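Local coordinates for fucolectin-related protein (Streptococcus pneumoniae, PDB 2WMF) that hydrolyses host carbohydrate antigens, with blood-group glycans the probable targets, through a catalytic module of glycoside hydrolase family 98, at residues I66-A74 / I314-Q322; W55-I66 / C294-P305. All blocks are in the same frame, centred on the assembly; numbering follows the deposited sequence.

Interaction 1 (I66-A74 / I314-Q322); sequences IPEDVKPYA and IPFFRHAIQ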
loop_
_atom_site.group_PDB
_atom_site.type_symbol
_atom_site.label_atom_id
_atom_site.label_comp_id
_atom_site.label_asym_id
_atom_site.label_seq_id
_atom_site.Cartn_x
_atom_site.Cartn_y
_atom_site.Cartn_z
ATOM N N ILE A 66 -11.795 2.908 -13.883
ATOM C CA ILE A 66 -12.079 2.145 -12.662
ATOM C C ILE A 66 -13.115 1.072 -13.022
ATOM O O ILE A 66 -14.265 1.422 -13.473
ATOM C CB ILE A 66 -12.625 3.018 -11.527
ATOM C CG1 ILE A 66 -11.740 4.248 -11.242
ATOM C CG2 ILE A 66 -12.873 2.157 -10.287
ATOM C CD1 ILE A 66 -10.252 3.986 -10.944
ATOM N N PRO A 67 -12.738 -0.215 -12.888
ATOM C CA PRO A 67 -13.714 -1.246 -13.246
ATOM C C PRO A 67 -15.013 -1.134 -12.465
ATOM O O PRO A 67 -15.031 -0.652 -11.335
ATOM C CB PRO A 67 -12.998 -2.547 -12.917
ATOM C CG PRO A 67 -11.564 -2.213 -12.933
ATOM C CD PRO A 67 -11.437 -0.792 -12.490
ATOM N N GLU A 68 -16.101 -1.603 -13.074
ATOM C CA GLU A 68 -17.408 -1.423 -12.454
ATOM C C GLU A 68 -17.534 -2.067 -11.076
ATOM O O GLU A 68 -18.180 -1.504 -10.203
ATOM C CB GLU A 68 -18.492 -1.946 -13.373
ATOM C CG GLU A 68 -18.803 -1.017 -14.530
ATOM C CD GLU A 68 -19.040 0.460 -14.169
ATOM O OE1 GLU A 68 -19.966 0.781 -13.353
ATOM O OE2 GLU A 68 -18.317 1.289 -14.763
ATOM N N ASP A 69 -16.915 -3.232 -10.880
ATOM C CA ASP A 69 -16.949 -3.903 -9.563
ATOM C C ASP A 69 -16.122 -3.189 -8.501
ATOM O O ASP A 69 -16.330 -3.406 -7.305
ATOM C CB ASP A 69 -16.503 -5.355 -9.668
ATOM C CG ASP A 69 -15.093 -5.506 -10.183
ATOM O OD1 ASP A 69 -14.782 -4.931 -11.253
ATOM O OD2 ASP A 69 -14.293 -6.211 -9.529
ATOM N N VAL A 70 -15.192 -2.336 -8.953
ATOM C CA VAL A 70 -14.293 -1.595 -8.084
ATOM C C VAL A 70 -14.859 -0.214 -7.722
ATOM O O VAL A 70 -14.581 0.296 -6.641
ATOM C CB VAL A 70 -12.890 -1.520 -8.700
ATOM C CG1 VAL A 70 -11.942 -0.590 -7.923
ATOM C CG2 VAL A 70 -12.301 -2.927 -8.809
ATOM N N LYS A 71 -15.629 0.386 -8.634
ATOM C CA LYS A 71 -16.205 1.704 -8.412
ATOM C C LYS A 71 -16.881 1.957 -7.043
ATOM O O LYS A 71 -16.735 3.031 -6.488
ATOM C CB LYS A 71 -17.140 2.091 -9.574
ATOM C CG LYS A 71 -16.461 2.569 -10.871
ATOM C CD LYS A 71 -17.505 3.095 -11.862
ATOM C CE LYS A 71 -16.914 3.879 -13.024
ATOM N NZ LYS A 71 -16.252 3.021 -14.043
ATOM N N PRO A 72 -17.649 0.988 -6.506
ATOM C CA PRO A 72 -18.232 1.240 -5.189
ATOM C C PRO A 72 -17.236 1.453 -4.049
ATOM O O PRO A 72 -17.638 1.879 -2.968
ATOM C CB PRO A 72 -19.090 -0.027 -4.916
ATOM C CG PRO A 72 -19.307 -0.666 -6.283
ATOM C CD PRO A 72 -18.084 -0.300 -7.085
ATOM N N TYR A 73 -15.955 1.125 -4.318
ATOM C CA TYR A 73 -14.864 1.138 -3.356
ATOM C C TYR A 73 -13.728 2.059 -3.806
ATOM O O TYR A 73 -12.597 1.866 -3.404
ATOM C CB TYR A 73 -14.345 -0.297 -3.186
ATOM C CG TYR A 73 -15.435 -1.274 -2.830
ATOM C CD1 TYR A 73 -15.968 -1.304 -1.555
ATOM C CD2 TYR A 73 -15.942 -2.123 -3.790
ATOM C CE1 TYR A 73 -16.985 -2.185 -1.234
ATOM C CE2 TYR A 73 -16.989 -2.996 -3.489
ATOM C CZ TYR A 73 -17.480 -3.032 -2.207
ATOM O OH TYR A 73 -18.536 -3.926 -1.879
ATOM N N ALA A 74 -14.070 3.038 -4.616
ATOM C CA ALA A 74 -13.064 3.910 -5.269
ATOM C C ALA A 74 -13.410 5.396 -5.227
ATOM O O ALA A 74 -14.575 5.771 -5.129
ATOM C CB ALA A 74 -12.818 3.466 -6.729
ATOM N N ILE A 314 -5.094 -3.371 -9.426
ATOM C CA ILE A 314 -6.492 -3.847 -9.472
ATOM C C ILE A 314 -6.649 -5.302 -8.991
ATOM O O ILE A 314 -7.535 -5.576 -8.194
ATOM C CB ILE A 314 -7.142 -3.571 -10.870
ATOM C CG1 ILE A 314 -7.352 -2.063 -10.993
ATOM C CG2 ILE A 314 -8.446 -4.395 -11.050
ATOM C CD1 ILE A 314 -8.445 -1.489 -10.048
ATOM N N PRO A 315 -5.774 -6.237 -9.425
ATOM C CA PRO A 315 -5.991 -7.610 -8.944
ATOM C C PRO A 315 -5.897 -7.735 -7.422
ATOM O O PRO A 315 -6.704 -8.450 -6.806
ATOM C CB PRO A 315 -4.920 -8.420 -9.692
ATOM C CG PRO A 315 -4.744 -7.653 -10.964
ATOM C CD PRO A 315 -4.780 -6.203 -10.518
ATOM N N PHE A 316 -4.963 -6.999 -6.801
ATOM C CA PHE A 316 -4.832 -7.108 -5.358
ATOM C C PHE A 316 -5.981 -6.380 -4.666
ATOM O O PHE A 316 -6.517 -6.893 -3.697
ATOM C CB PHE A 316 -3.487 -6.707 -4.788
ATOM C CG PHE A 316 -3.331 -7.205 -3.416
ATOM C CD1 PHE A 316 -2.925 -8.516 -3.184
ATOM C CD2 PHE A 316 -3.700 -6.414 -2.355
ATOM C CE1 PHE A 316 -2.911 -9.036 -1.881
ATOM C CE2 PHE A 316 -3.645 -6.920 -1.018
ATOM C CZ PHE A 316 -3.249 -8.228 -0.804
ATOM N N PHE A 317 -6.398 -5.243 -5.193
ATOM C CA PHE A 317 -7.529 -4.533 -4.600
ATOM C C PHE A 317 -8.822 -5.381 -4.682
ATOM O O PHE A 317 -9.626 -5.401 -3.706
ATOM C CB PHE A 317 -7.737 -3.164 -5.210
ATOM C CG PHE A 317 -8.710 -2.314 -4.424
ATOM C CD1 PHE A 317 -8.388 -1.837 -3.164
ATOM C CD2 PHE A 317 -9.961 -2.046 -4.938
ATOM C CE1 PHE A 317 -9.273 -1.114 -2.433
ATOM C CE2 PHE A 317 -10.873 -1.295 -4.197
ATOM C CZ PHE A 317 -10.531 -0.843 -2.939
ATOM N N ARG A 318 -9.009 -6.090 -5.803
ATOM C CA ARG A 318 -10.132 -7.035 -5.944
ATOM C C ARG A 318 -10.049 -8.114 -4.854
ATOM O O ARG A 318 -11.074 -8.499 -4.259
ATOM C CB ARG A 318 -10.211 -7.649 -7.338
ATOM C CG ARG A 318 -10.744 -6.718 -8.392
ATOM C CD ARG A 318 -10.771 -7.351 -9.773
ATOM N NE ARG A 318 -11.636 -6.586 -10.655
ATOM C CZ ARG A 318 -11.440 -6.427 -11.941
ATOM N NH1 ARG A 318 -10.395 -6.968 -12.546
ATOM N NH2 ARG A 318 -12.290 -5.713 -12.634
ATOM N N HIS A 319 -8.847 -8.635 -4.589
ATOM C CA HIS A 319 -8.667 -9.566 -3.477
ATOM C C HIS A 319 -9.190 -8.963 -2.174
ATOM O O HIS A 319 -9.904 -9.645 -1.391
ATOM C CB HIS A 319 -7.202 -10.004 -3.299
ATOM C CG HIS A 319 -7.022 -10.969 -2.176
ATOM N ND1 HIS A 319 -7.343 -12.309 -2.273
ATOM C CD2 HIS A 319 -6.562 -10.780 -0.916
ATOM C CE1 HIS A 319 -7.054 -12.903 -1.128
ATOM N NE2 HIS A 319 -6.634 -11.994 -0.273
ATOM N N ALA A 320 -8.844 -7.707 -1.929
ATOM C CA ALA A 320 -9.195 -7.009 -0.682
ATOM C C ALA A 320 -10.715 -6.729 -0.566
ATOM O O ALA A 320 -11.259 -6.701 0.545
ATOM C CB ALA A 320 -8.391 -5.705 -0.550
ATOM N N ILE A 321 -11.392 -6.546 -1.703
ATOM C CA ILE A 321 -12.865 -6.406 -1.721
ATOM C C ILE A 321 -13.514 -7.756 -1.410
ATOM O O ILE A 321 -14.466 -7.831 -0.623
ATOM C CB ILE A 321 -13.415 -5.882 -3.067
ATOM C CG1 ILE A 321 -12.867 -4.480 -3.379
ATOM C CG2 ILE A 321 -14.963 -5.863 -3.067
ATOM C CD1 ILE A 321 -12.987 -4.097 -4.858
ATOM N N GLN A 322 -13.003 -8.812 -2.042
ATOM C CA GLN A 322 -13.648 -10.133 -1.972
ATOM C C GLN A 322 -13.389 -10.844 -0.650
ATOM O O GLN A 322 -14.194 -11.673 -0.210
ATOM C CB GLN A 322 -13.217 -10.973 -3.172
ATOM C CG GLN A 322 -13.804 -10.353 -4.485
ATOM C CD GLN A 322 -13.312 -11.017 -5.771
ATOM O OE1 GLN A 322 -12.721 -12.094 -5.741
ATOM N NE2 GLN A 322 -13.543 -10.338 -6.924
HETATM O O HOH W 1 -14.511 -7.258 -7.065
#
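Ile314 and Pro67 reach toward each other, CD1 of the isoleucine 3.9 Å from Pro67 CD, while the same CD1 brushes Val70 CG1. One turn on, Phe317 has its CG anti to the backbone N (chi1 -168°), which carries the ring out toward the loop: its CD2 sits 3.9 Å from Val70 CG1, and its CE2 packs against Tyr73 CB. Arg318 is the polar part of the contact. Extended from CG to NE, it presents its guanidinium side-on to Asp69, with NE bonded to OD2 at 2.9 Å and NH2 to OD1 at 3.0 Å. Both oxygens use their syn lone pairs, and the two planar groups are only 24° apart, so the paired bonds fix the carboxylate's rotation. Ile314 CG2 lies over one face of the guanidinium, toward its rim. Ile321 meets the Tyr73 ring obliquely, its CG2 3.5 Å from CE2 and its CD1 against CD2. From Gln322, NE2 reaches Asp69 OD2 through a water. This is (beta/alpha)8-barrel packing: helix 307-322, which comes after the last barrel strand and the short hairpin beyond it, lies against the loop leading into strand 74-79, and Leu40 of strand 39-45 touches both.

Interaction 2 (W55-I66 / C294-P305); sequences WGNTLKGAWEAI and CAAYTFMTNDVP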
loop_
_atom_site.group_PDB
_atom_site.type_symbol
_atom_site.label_atom_id
_atom_site.label_comp_id
_atom_site.label_asym_id
_atom_site.label_seq_id
_atom_site.Cartn_x
_atom_site.Cartn_y
_atom_site.Cartn_z
ATOM N N TRP A 55 -0.360 14.884 -17.585
ATOM C CA TRP A 55 -0.278 13.493 -18.073
ATOM C C TRP A 55 -1.352 13.119 -19.100
ATOM O O TRP A 55 -1.595 11.953 -19.379
ATOM C CB TRP A 55 -0.243 12.509 -16.871
ATOM C CG TRP A 55 1.127 12.429 -16.238
ATOM C CD1 TRP A 55 2.312 12.313 -16.903
ATOM C CD2 TRP A 55 1.453 12.544 -14.853
ATOM N NE1 TRP A 55 3.352 12.282 -16.010
ATOM C CE2 TRP A 55 2.848 12.460 -14.744
ATOM C CE3 TRP A 55 0.696 12.699 -13.683
ATOM C CZ2 TRP A 55 3.491 12.479 -13.523
ATOM C CZ3 TRP A 55 1.355 12.769 -12.467
ATOM C CH2 TRP A 55 2.731 12.639 -12.404
ATOM N N GLY A 56 -1.951 14.133 -19.724
ATOM C CA GLY A 56 -2.913 13.895 -20.786
ATOM C C GLY A 56 -4.237 13.295 -20.349
ATOM O O GLY A 56 -4.999 12.808 -21.171
ATOM N N ASN A 57 -4.507 13.330 -19.048
ATOM C CA ASN A 57 -5.677 12.677 -18.515
ATOM C C ASN A 57 -6.869 13.625 -18.399
ATOM O O ASN A 57 -6.736 14.856 -18.420
ATOM C CB ASN A 57 -5.302 12.072 -17.143
ATOM C CG ASN A 57 -4.313 10.910 -17.256
ATOM O OD1 ASN A 57 -4.272 10.237 -18.282
ATOM N ND2 ASN A 57 -3.564 10.631 -16.180
ATOM N N THR A 58 -8.044 13.013 -18.265
ATOM C CA THR A 58 -9.291 13.735 -17.952
ATOM C C THR A 58 -9.994 13.097 -16.742
ATOM O O THR A 58 -9.774 11.941 -16.454
ATOM C CB THR A 58 -10.280 13.733 -19.160
ATOM O OG1 THR A 58 -10.741 12.395 -19.488
ATOM C CG2 THR A 58 -9.624 14.381 -20.354
ATOM N N LEU A 59 -10.884 13.844 -16.079
ATOM C CA LEU A 59 -11.684 13.283 -14.991
ATOM C C LEU A 59 -12.584 12.155 -15.485
ATOM O O LEU A 59 -12.668 11.081 -14.848
ATOM C CB LEU A 59 -12.482 14.392 -14.300
ATOM C CG LEU A 59 -13.247 14.000 -13.048
ATOM C CD1 LEU A 59 -12.323 13.433 -11.985
ATOM C CD2 LEU A 59 -13.973 15.250 -12.523
ATOM N N LYS A 60 -13.296 12.385 -16.612
ATOM C CA LYS A 60 -14.150 11.362 -17.180
ATOM C C LYS A 60 -13.339 10.081 -17.473
ATOM O O LYS A 60 -13.759 8.972 -17.155
ATOM C CB LYS A 60 -14.833 11.900 -18.453
ATOM C CG LYS A 60 -15.747 10.926 -19.117
ATOM C CD LYS A 60 -16.664 11.689 -20.114
ATOM C CE LYS A 60 -17.640 10.760 -20.756
ATOM N NZ LYS A 60 -16.966 9.865 -21.738
ATOM N N GLY A 61 -12.146 10.242 -18.037
ATOM C CA GLY A 61 -11.299 9.094 -18.349
ATOM C C GLY A 61 -10.806 8.347 -17.114
ATOM O O GLY A 61 -10.686 7.113 -17.138
ATOM N N ALA A 62 -10.521 9.096 -16.066
ATOM C CA ALA A 62 -10.077 8.502 -14.796
ATOM C C ALA A 62 -11.168 7.580 -14.252
ATOM O O ALA A 62 -10.893 6.474 -13.789
ATOM C CB ALA A 62 -9.746 9.580 -13.774
ATOM N N TRP A 63 -12.422 8.059 -14.236
ATOM C CA TRP A 63 -13.502 7.231 -13.686
ATOM C C TRP A 63 -13.819 6.071 -14.641
ATOM O O TRP A 63 -14.091 4.945 -14.204
ATOM C CB TRP A 63 -14.713 8.095 -13.371
ATOM C CG TRP A 63 -15.713 7.463 -12.470
ATOM C CD1 TRP A 63 -17.035 7.314 -12.734
ATOM C CD2 TRP A 63 -15.512 6.993 -11.135
ATOM N NE1 TRP A 63 -17.674 6.744 -11.650
ATOM C CE2 TRP A 63 -16.754 6.532 -10.659
ATOM C CE3 TRP A 63 -14.397 6.900 -10.298
ATOM C CZ2 TRP A 63 -16.915 5.977 -9.381
ATOM C CZ3 TRP A 63 -14.542 6.333 -9.042
ATOM C CH2 TRP A 63 -15.791 5.878 -8.591
ATOM N N GLU A 64 -13.709 6.306 -15.949
ATOM C CA GLU A 64 -13.822 5.196 -16.923
ATOM C C GLU A 64 -12.799 4.086 -16.690
ATOM O O GLU A 64 -13.085 2.917 -16.952
ATOM C CB GLU A 64 -13.760 5.704 -18.365
ATOM C CG GLU A 64 -15.036 6.475 -18.720
ATOM C CD GLU A 64 -15.009 7.152 -20.069
ATOM O OE1 GLU A 64 -13.921 7.184 -20.707
ATOM O OE2 GLU A 64 -16.087 7.676 -20.490
ATOM N N ALA A 65 -11.641 4.450 -16.158
ATOM C CA ALA A 65 -10.563 3.492 -15.909
ATOM C C ALA A 65 -10.851 2.527 -14.752
ATOM O O ALA A 65 -10.218 1.481 -14.619
ATOM C CB ALA A 65 -9.238 4.258 -15.623
ATOM N N ILE A 66 -11.795 2.908 -13.883
ATOM C CA ILE A 66 -12.079 2.145 -12.662
ATOM C C ILE A 66 -13.115 1.072 -13.022
ATOM O O ILE A 66 -14.265 1.422 -13.473
ATOM C CB ILE A 66 -12.625 3.018 -11.527
ATOM C CG1 ILE A 66 -11.740 4.248 -11.242
ATOM C CG2 ILE A 66 -12.873 2.157 -10.287
ATOM C CD1 ILE A 66 -10.252 3.986 -10.944
ATOM N N CYS A 294 4.209 6.839 -8.697
ATOM C CA CYS A 294 3.876 7.954 -9.612
ATOM C C CYS A 294 2.855 7.503 -10.676
ATOM O O CYS A 294 3.076 6.506 -11.384
ATOM C CB CYS A 294 5.136 8.390 -10.337
ATOM S SG CYS A 294 4.867 9.670 -11.612
ATOM N N ALA A 295 1.754 8.264 -10.776
ATOM C CA ALA A 295 0.556 7.926 -11.551
ATOM C C ALA A 295 0.793 7.724 -13.024
ATOM O O ALA A 295 0.038 7.012 -13.674
ATOM C CB ALA A 295 -0.519 9.019 -11.343
ATOM N N ALA A 296 1.894 8.290 -13.550
ATOM C CA ALA A 296 2.253 7.997 -14.929
ATOM C C ALA A 296 2.528 6.528 -15.151
ATOM O O ALA A 296 2.320 6.017 -16.278
ATOM C CB ALA A 296 3.449 8.863 -15.443
ATOM N N TYR A 297 3.062 5.876 -14.117
ATOM C CA TYR A 297 3.257 4.442 -14.110
ATOM C C TYR A 297 2.118 3.671 -13.456
ATOM O O TYR A 297 1.667 2.673 -13.979
ATOM C CB TYR A 297 4.539 4.113 -13.355
ATOM C CG TYR A 297 4.892 2.636 -13.281
ATOM C CD1 TYR A 297 4.952 1.847 -14.413
ATOM C CD2 TYR A 297 5.228 2.036 -12.051
ATOM C CE1 TYR A 297 5.339 0.543 -14.355
ATOM C CE2 TYR A 297 5.614 0.726 -11.987
ATOM C CZ TYR A 297 5.665 -0.044 -13.117
ATOM O OH TYR A 297 6.064 -1.382 -13.079
ATOM N N THR A 298 1.683 4.161 -12.311
ATOM C CA THR A 298 0.760 3.407 -11.437
ATOM C C THR A 298 -0.730 3.583 -11.803
ATOM O O THR A 298 -1.563 2.870 -11.233
ATOM C CB THR A 298 0.972 3.744 -9.930
ATOM O OG1 THR A 298 0.851 5.150 -9.704
ATOM C CG2 THR A 298 2.361 3.316 -9.433
ATOM N N PHE A 299 -1.076 4.516 -12.682
ATOM C CA PHE A 299 -2.484 4.753 -13.009
ATOM C C PHE A 299 -2.774 4.855 -14.490
ATOM O O PHE A 299 -3.301 3.919 -15.070
ATOM C CB PHE A 299 -3.026 5.970 -12.224
ATOM C CG PHE A 299 -4.500 6.244 -12.433
ATOM C CD1 PHE A 299 -5.442 5.189 -12.564
ATOM C CD2 PHE A 299 -4.955 7.558 -12.468
ATOM C CE1 PHE A 299 -6.790 5.460 -12.748
ATOM C CE2 PHE A 299 -6.296 7.839 -12.655
ATOM C CZ PHE A 299 -7.216 6.782 -12.791
ATOM N N MET A 300 -2.361 5.958 -15.130
ATOM C CA MET A 300 -2.900 6.275 -16.476
ATOM C C MET A 300 -2.069 7.418 -17.090
ATOM O O MET A 300 -1.658 8.330 -16.399
ATOM C CB MET A 300 -4.378 6.703 -16.325
ATOM C CG MET A 300 -5.223 6.701 -17.503
ATOM S SD MET A 300 -6.988 6.982 -17.057
ATOM C CE MET A 300 -6.976 8.644 -16.437
ATOM N N THR A 301 -1.869 7.352 -18.406
ATOM C CA THR A 301 -1.442 8.503 -19.186
ATOM C C THR A 301 -2.314 8.529 -20.443
ATOM O O THR A 301 -2.699 7.473 -21.011
ATOM C CB THR A 301 0.072 8.495 -19.570
ATOM O OG1 THR A 301 0.328 7.424 -20.478
ATOM C CG2 THR A 301 0.997 8.416 -18.245
ATOM N N ASN A 302 -2.631 9.736 -20.865
ATOM C CA ASN A 302 -3.479 9.966 -22.059
ATOM C C ASN A 302 -4.789 9.152 -22.002
ATOM O O ASN A 302 -5.309 8.658 -23.026
ATOM C CB ASN A 302 -2.680 9.663 -23.329
ATOM C CG ASN A 302 -1.539 10.619 -23.517
ATOM O OD1 ASN A 302 -1.625 11.790 -23.116
ATOM N ND2 ASN A 302 -0.437 10.124 -24.082
ATOM N N ASP A 303 -5.333 9.055 -20.779
ATOM C CA ASP A 303 -6.536 8.279 -20.477
ATOM C C ASP A 303 -6.463 6.783 -20.814
ATOM O O ASP A 303 -7.473 6.089 -20.879
ATOM C CB ASP A 303 -7.763 8.942 -21.149
ATOM C CG ASP A 303 -8.305 10.141 -20.368
ATOM O OD1 ASP A 303 -7.937 10.335 -19.194
ATOM O OD2 ASP A 303 -9.141 10.894 -20.928
ATOM N N VAL A 304 -5.231 6.271 -20.939
ATOM C CA VAL A 304 -4.972 4.857 -21.145
ATOM C C VAL A 304 -4.399 4.243 -19.858
ATOM O O VAL A 304 -3.275 4.567 -19.462
ATOM C CB VAL A 304 -3.951 4.630 -22.265
ATOM C CG1 VAL A 304 -3.726 3.116 -22.519
ATOM C CG2 VAL A 304 -4.442 5.353 -23.556
ATOM N N PRO A 305 -5.186 3.433 -19.161
ATOM C CA PRO A 305 -4.671 2.825 -17.916
ATOM C C PRO A 305 -3.480 1.929 -18.175
ATOM O O PRO A 305 -3.392 1.294 -19.222
ATOM C CB PRO A 305 -5.886 2.028 -17.377
ATOM C CG PRO A 305 -7.088 2.662 -18.016
ATOM C CD PRO A 305 -6.607 3.109 -19.387
HETATM O O HOH W 2 -7.416 12.638 -22.611
HETATM O O HOH W 3 -9.815 5.773 -19.375
#
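Asp303, in the tip of a tight turn, turns its carboxylate onto Thr58, the N-cap residue of helix 59-64, and holds it twice. OD1 accepts the Thr58 backbone N-H at 2.8 Å, and OD2 takes the proton of Thr58 OG1 at 2.6 Å, each oxygen met on its syn side but somewhat out of the carboxylate plane. That hydroxyl also accepts from Gly61 N: with chi1 at 65°, OG1 stands between its own N and carbonyl carbon, so one atom caps the helix and engages the aspartate. A negative charge here would probably be favoured by the helix N-terminus. Gly61 lets the carboxylate lie close, and a water joins Gly61 O to Asp303 O.

The turn, Thr301 to Val304, is of type I' and closes a small hairpin that comes after the last strand of the (beta/alpha)8 barrel; its partner here is the connection from the first strand into helix 59-64. Asn57 binds it through both ends of its amide. OD1 accepts Asp303 N at 3.0 Å, whereas ND2 donates nearly straight to Met300 O (175°), from well above that carbonyl's plane. Beside it, Asn302 N bonds Trp55 O at 2.9 Å. Asn302 ND2 bonds Asn513 and Ser516, while its OD1 stays against Gly56 CA.

Ala296 CB lies over one face of the Trp55 indole, in a CH-pi contact 3.8 Å from the centroid of the five-membered ring; Cys294 SG approaches the six-membered ring obliquely. At the other end, Met300, bent at chi3, tucks CE 3.5 Å from Ala62 CA. Phe299 sets its ring edge toward Ala62 O, and Ala65 CB rests 3.6 Å from Pro305 CG.

Overall arrangement
Both contacts join early barrel elements to those after its last strand, on the same side of the barrel, where its first and last strands adjoin. Interaction 2 is the larger and more buried; it binds the hairpin to the lead-in to helix 59-64 and the short helix itself, by hydrogen bonds together with apolar packing, and Trp55 and Thr301 also touch helix 506-517. Interaction 1 is only partly buried: a loop lies on helix 307-322 through apolar branches, with one salt bridge at its margin. The chain runs from one to the other at both ends, sharing Ile66 and passing from strand 304-305 into helix 307-322. Their centres are about 16 Å apart, and Lys71 NZ bonds Trp63 O between them.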